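Local atomic coordinates of putative ribosomal N-acetyltransferase YdaF (Bacillus subtilis, PDB entry 1NSL), a protein that probably acts as a GNAT-family N-acetyltransferase, with the N-terminal amino groups of ribosomal proteins as its putative targets. Residues 25-28 and 29-32; 54-57 and 58-62. All coordinates share one frame; numbering follows the deposited sequence.

Interaction 1: 25-28 and 29-32; sequences AELI and IQNQ
Glu26 O takes two backbone N-H groups from the next turn. The stronger bond comes from Gln30 N at 2.9 Å. It is bent, with an N-H...O angle of 140°, and its donor lies somewhat tilted from the carbonyl plane. Ile29 N adds a weak second bond to the same oxygen. Ile29 N also donates to Ala25 O at 3.0 Å, so this one N-H is divided between two carbonyls.

The side chains follow the helix. Glu26 and Gln30 lie alongside each other and point the same way. The Glu26 chain is extended, with CG anti to the backbone N (chi1 171°). Gln30 bends at its second torsion, and its NE2 lies beside the aliphatic CG of Glu26, 3.5 Å away. The amide plane is steeply turned from the carboxylate. On another side of the helix, Ile29 CG1 and CD1 lie alongside the Ala25 carbonyl.

Asn31 is the first residue to leave helical geometry. Its N donates to Leu27 O at 3.3 Å, from well above the carbonyl plane. Its CG sits beside its own backbone N (chi1 -40°), which turns the amide back to the helix end. ND2 is modelled as a second donor to Leu27 O, but that separation is too short to be trusted. On the other end of the amide, OD1 accepts a hydrogen bond from Arg34 NH2 and a weak one from Lys103 N. The buried Ile28 side chain packs on Phe40 and Ser46 of the loop beyond the helix.

The chemistry is that of a helix C-terminus. Backbone N-H groups serve the carbonyls of Ala25, Glu26 and Leu27. Through its backbone N and OD1, the buried Asn31 links this last turn to Arg34 and, weakly, to Lys103.

Interaction 2: 54-57 and 58-62; sequences TIIP and DWRRQ
Ile55 CG2 sits over one face of the Trp59 indole, 3.5 Å from the centroid of the six-membered ring. This is a CH-pi contact. Trp59 CG lies beside its backbone N (chi1 -73°), which carries the ring back along the helix to Ile55. Ile56 adds a looser contact, CG1 to Trp59 CE3.

Four backbone bonds join the two turns. Asp58 N donates almost straight to Thr54 O at 2.9 Å. Trp59 N, Arg60 N and Arg61 N reach the carbonyls of Ile55, Ile56 and Pro57. Pro57 has no N-H for the turn before, and the helix kinks there.

Arg61 lays its guanidinium over the Pro57 carbonyl. Its NH1 meets Asp58 OD1 in the guanidinium plane, a salt bridge of 3.1 Å with a weak hydrogen bond. Its NE forms a salt bridge to Asp65 of the second subunit. Arg60 gives NE and NH2 to the carbonyls of Ala64 and Tyr63 of that subunit, and NH1 to Leu16 O of its own chain.

With Trp59 replaced by an alanine, Ile55 CG2 is likely to lose its ring face, and a gap would probably open against Leu24.

The arrangement is that of a helix of the GNAT fold that packs on helix 21-30 of its own chain and also lies at a subunit interface.

How the interactions relate
Interaction 1 closes the C-terminal end of helix 21-30, and interaction 2 lies in the middle of helix 48-65, the next helix along the chain. Their centres are 19 Å apart. Their nearest atoms are about 6 Å apart, so the two do not touch. The helices still meet directly: Trp59 packs on Leu24, and Ile56 on Ala21, both earlier in helix 21-30. Segments 25-32 touch no other chain of the hexamer, whereas 58-62 bonds to a second subunit. In GNAT enzymes acetyl-CoA is usually bound around the counterparts of strand 94-101 and helix 110-124, distant in sequence from both contacts. The first two helices usually flank the acceptor side.

Interaction 1: 25-28 and 29-32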
loop_
_atom_site.group_PDB
_atom_site.type_symbol
_atom_site.label_atom_id
_atom_site.label_comp_id
_atom_site.label_asym_id
_atom_site.label_seq_id
_atom_site.Cartn_x
_atom_site.Cartn_y
_atom_site.Cartn_z
ATOM N N ALA C 25 -14.797 17.848 -14.286
ATOM C CA ALA C 25 -13.957 19.006 -14.069
ATOM C C ALA C 25 -14.535 20.259 -14.738
ATOM O O ALA C 25 -14.509 21.353 -14.190
ATOM C CB ALA C 25 -12.532 18.726 -14.585
ATOM N N GLU C 26 -15.073 20.106 -15.927
ATOM C CA GLU C 26 -15.602 21.271 -16.617
ATOM C C GLU C 26 -16.829 21.778 -15.875
ATOM O O GLU C 26 -16.991 22.976 -15.634
ATOM C CB GLU C 26 -15.919 20.901 -18.052
ATOM C CG GLU C 26 -16.669 21.919 -18.882
ATOM C CD GLU C 26 -16.824 21.390 -20.294
ATOM O OE1 GLU C 26 -16.661 20.147 -20.467
ATOM O OE2 GLU C 26 -17.057 22.192 -21.231
ATOM N N LEU C 27 -17.672 20.848 -15.469
ATOM C CA LEU C 27 -18.849 21.214 -14.696
ATOM C C LEU C 27 -18.406 21.897 -13.401
ATOM O O LEU C 27 -19.108 22.714 -12.824
ATOM C CB LEU C 27 -19.615 19.955 -14.350
ATOM C CG LEU C 27 -21.070 19.736 -14.663
ATOM C CD1 LEU C 27 -21.494 20.382 -15.912
ATOM C CD2 LEU C 27 -21.143 18.252 -14.855
ATOM N N ILE C 28 -17.216 21.587 -12.935
ATOM C CA ILE C 28 -16.866 22.171 -11.675
ATOM C C ILE C 28 -16.309 23.564 -11.834
ATOM O O ILE C 28 -16.480 24.387 -10.948
ATOM C CB ILE C 28 -15.918 21.287 -10.890
ATOM C CG1 ILE C 28 -16.726 20.188 -10.191
ATOM C CG2 ILE C 28 -15.195 22.089 -9.859
ATOM C CD1 ILE C 28 -15.892 19.160 -9.510
ATOM N N ILE C 29 -15.669 23.837 -12.966
ATOM C CA ILE C 29 -15.043 25.133 -13.153
ATOM C C ILE C 29 -16.162 26.042 -13.494
ATOM O O ILE C 29 -16.118 27.260 -13.267
ATOM C CB ILE C 29 -14.051 25.106 -14.351
ATOM C CG1 ILE C 29 -13.032 23.986 -14.189
ATOM C CG2 ILE C 29 -13.306 26.407 -14.458
ATOM C CD1 ILE C 29 -12.358 23.548 -15.479
ATOM N N GLN C 30 -17.171 25.432 -14.091
ATOM C CA GLN C 30 -18.296 26.179 -14.611
ATOM C C GLN C 30 -19.068 26.753 -13.448
ATOM O O GLN C 30 -19.487 27.892 -13.463
ATOM C CB GLN C 30 -19.166 25.265 -15.435
ATOM C CG GLN C 30 -19.582 25.847 -16.714
ATOM C CD GLN C 30 -19.530 24.842 -17.822
ATOM O OE1 GLN C 30 -20.426 23.994 -17.958
ATOM N NE2 GLN C 30 -18.477 24.925 -18.630
ATOM N N ASN C 31 -19.246 25.959 -12.409
ATOM C CA ASN C 31 -19.842 26.498 -11.215
ATOM C C ASN C 31 -18.673 26.610 -10.314
ATOM O O ASN C 31 -17.550 26.562 -10.795
ATOM C CB ASN C 31 -20.839 25.548 -10.699
ATOM C CG ASN C 31 -21.621 24.929 -11.800
ATOM O OD1 ASN C 31 -22.800 25.239 -11.978
ATOM N ND2 ASN C 31 -20.984 24.051 -12.561
ATOM N N GLN C 32 -18.857 26.746 -9.017
ATOM C CA GLN C 32 -17.629 26.938 -8.271
ATOM C C GLN C 32 -17.634 28.227 -7.504
ATOM O O GLN C 32 -17.003 28.354 -6.469
ATOM C CB GLN C 32 -16.487 27.051 -9.271
ATOM C CG GLN C 32 -15.133 26.846 -8.667
ATOM C CD GLN C 32 -14.215 28.051 -8.792
ATOM O OE1 GLN C 32 -13.253 28.160 -8.034
ATOM N NE2 GLN C 32 -14.488 28.945 -9.749
#

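Interaction 2: 54-57 and 58-62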
loop_
_atom_site.group_PDB
_atom_site.type_symbol
_atom_site.label_atom_id
_atom_site.label_comp_id
_atom_site.label_asym_id
_atom_site.label_seq_id
_atom_site.Cartn_x
_atom_site.Cartn_y
_atom_site.Cartn_z
ATOM N N THR C 54 -6.740 10.039 -9.473
ATOM C CA THR C 54 -6.745 10.009 -8.046
ATOM C C THR C 54 -8.118 10.151 -7.478
ATOM O O THR C 54 -8.606 9.267 -6.774
ATOM C CB THR C 54 -5.927 11.183 -7.592
ATOM O OG1 THR C 54 -4.562 10.900 -7.905
ATOM C CG2 THR C 54 -5.947 11.299 -6.109
ATOM N N ILE C 55 -8.785 11.255 -7.778
ATOM C CA ILE C 55 -10.020 11.459 -7.070
ATOM C C ILE C 55 -11.103 10.476 -7.428
ATOM O O ILE C 55 -11.763 9.941 -6.537
ATOM C CB ILE C 55 -10.518 12.879 -7.156
ATOM C CG1 ILE C 55 -9.574 13.809 -6.417
ATOM C CG2 ILE C 55 -11.850 12.972 -6.466
ATOM C CD1 ILE C 55 -9.827 15.221 -6.728
ATOM N N ILE C 56 -11.293 10.208 -8.710
ATOM C CA ILE C 56 -12.366 9.297 -8.998
ATOM C C ILE C 56 -12.037 7.864 -8.580
ATOM O O ILE C 56 -12.893 7.150 -8.066
ATOM C CB ILE C 56 -12.788 9.407 -10.374
ATOM C CG1 ILE C 56 -13.375 10.795 -10.578
ATOM C CG2 ILE C 56 -13.854 8.396 -10.633
ATOM C CD1 ILE C 56 -13.693 11.092 -12.080
ATOM N N PRO C 57 -10.819 7.419 -8.802
ATOM C CA PRO C 57 -10.423 6.145 -8.261
ATOM C C PRO C 57 -10.646 6.080 -6.784
ATOM O O PRO C 57 -11.324 5.141 -6.416
ATOM C CB PRO C 57 -8.946 6.070 -8.608
ATOM C CG PRO C 57 -8.839 6.699 -9.881
ATOM C CD PRO C 57 -9.781 7.941 -9.693
ATOM N N ASP C 58 -10.176 6.998 -5.935
ATOM C CA ASP C 58 -10.425 6.704 -4.535
ATOM C C ASP C 58 -11.897 6.611 -4.322
ATOM O O ASP C 58 -12.322 5.762 -3.584
ATOM C CB ASP C 58 -9.931 7.685 -3.506
ATOM C CG ASP C 58 -8.492 8.079 -3.643
ATOM O OD1 ASP C 58 -7.596 7.300 -4.100
ATOM O OD2 ASP C 58 -8.170 9.247 -3.223
ATOM N N TRP C 59 -12.711 7.459 -4.922
ATOM C CA TRP C 59 -14.131 7.382 -4.508
ATOM C C TRP C 59 -14.630 5.942 -4.733
ATOM O O TRP C 59 -15.330 5.334 -3.866
ATOM C CB TRP C 59 -15.062 8.382 -5.208
ATOM C CG TRP C 59 -14.936 9.813 -4.787
ATOM C CD1 TRP C 59 -14.562 10.287 -3.556
ATOM C CD2 TRP C 59 -15.146 10.973 -5.599
ATOM N NE1 TRP C 59 -14.562 11.665 -3.549
ATOM C CE2 TRP C 59 -14.919 12.109 -4.794
ATOM C CE3 TRP C 59 -15.524 11.175 -6.923
ATOM C CZ2 TRP C 59 -15.041 13.407 -5.279
ATOM C CZ3 TRP C 59 -15.647 12.478 -7.388
ATOM C CH2 TRP C 59 -15.400 13.568 -6.576
ATOM N N ARG C 60 -14.231 5.394 -5.882
ATOM C CA ARG C 60 -14.629 4.065 -6.220
ATOM C C ARG C 60 -14.167 3.067 -5.171
ATOM O O ARG C 60 -14.941 2.171 -4.781
ATOM C CB ARG C 60 -14.193 3.683 -7.612
ATOM C CG ARG C 60 -14.993 4.329 -8.722
ATOM C CD ARG C 60 -14.419 4.087 -10.047
ATOM N NE ARG C 60 -14.754 2.737 -10.471
ATOM C CZ ARG C 60 -15.933 2.408 -10.994
ATOM N NH1 ARG C 60 -16.835 3.336 -11.174
ATOM N NH2 ARG C 60 -16.207 1.163 -11.367
ATOM N N ARG C 61 -12.971 3.202 -4.631
ATOM C CA ARG C 61 -12.650 2.196 -3.645
ATOM C C ARG C 61 -13.487 2.353 -2.378
ATOM O O ARG C 61 -13.718 1.427 -1.629
ATOM C CB ARG C 61 -11.166 2.196 -3.316
ATOM C CG ARG C 61 -10.289 1.564 -4.357
ATOM C CD ARG C 61 -8.830 1.929 -4.180
ATOM N NE ARG C 61 -8.138 2.103 -5.461
ATOM C CZ ARG C 61 -7.632 3.265 -5.903
ATOM N NH1 ARG C 61 -7.754 4.371 -5.145
ATOM N NH2 ARG C 61 -6.983 3.295 -7.080
ATOM N N GLN C 62 -13.931 3.550 -2.118
ATOM C CA GLN C 62 -14.641 3.748 -0.890
ATOM C C GLN C 62 -15.944 2.996 -1.038
ATOM O O GLN C 62 -16.409 2.328 -0.150
ATOM C CB GLN C 62 -14.875 5.237 -0.670
ATOM C CG GLN C 62 -13.764 5.983 0.044
ATOM C CD GLN C 62 -13.967 7.533 -0.023
ATOM O OE1 GLN C 62 -15.120 8.078 0.115
ATOM N NE2 GLN C 62 -12.836 8.249 -0.250
#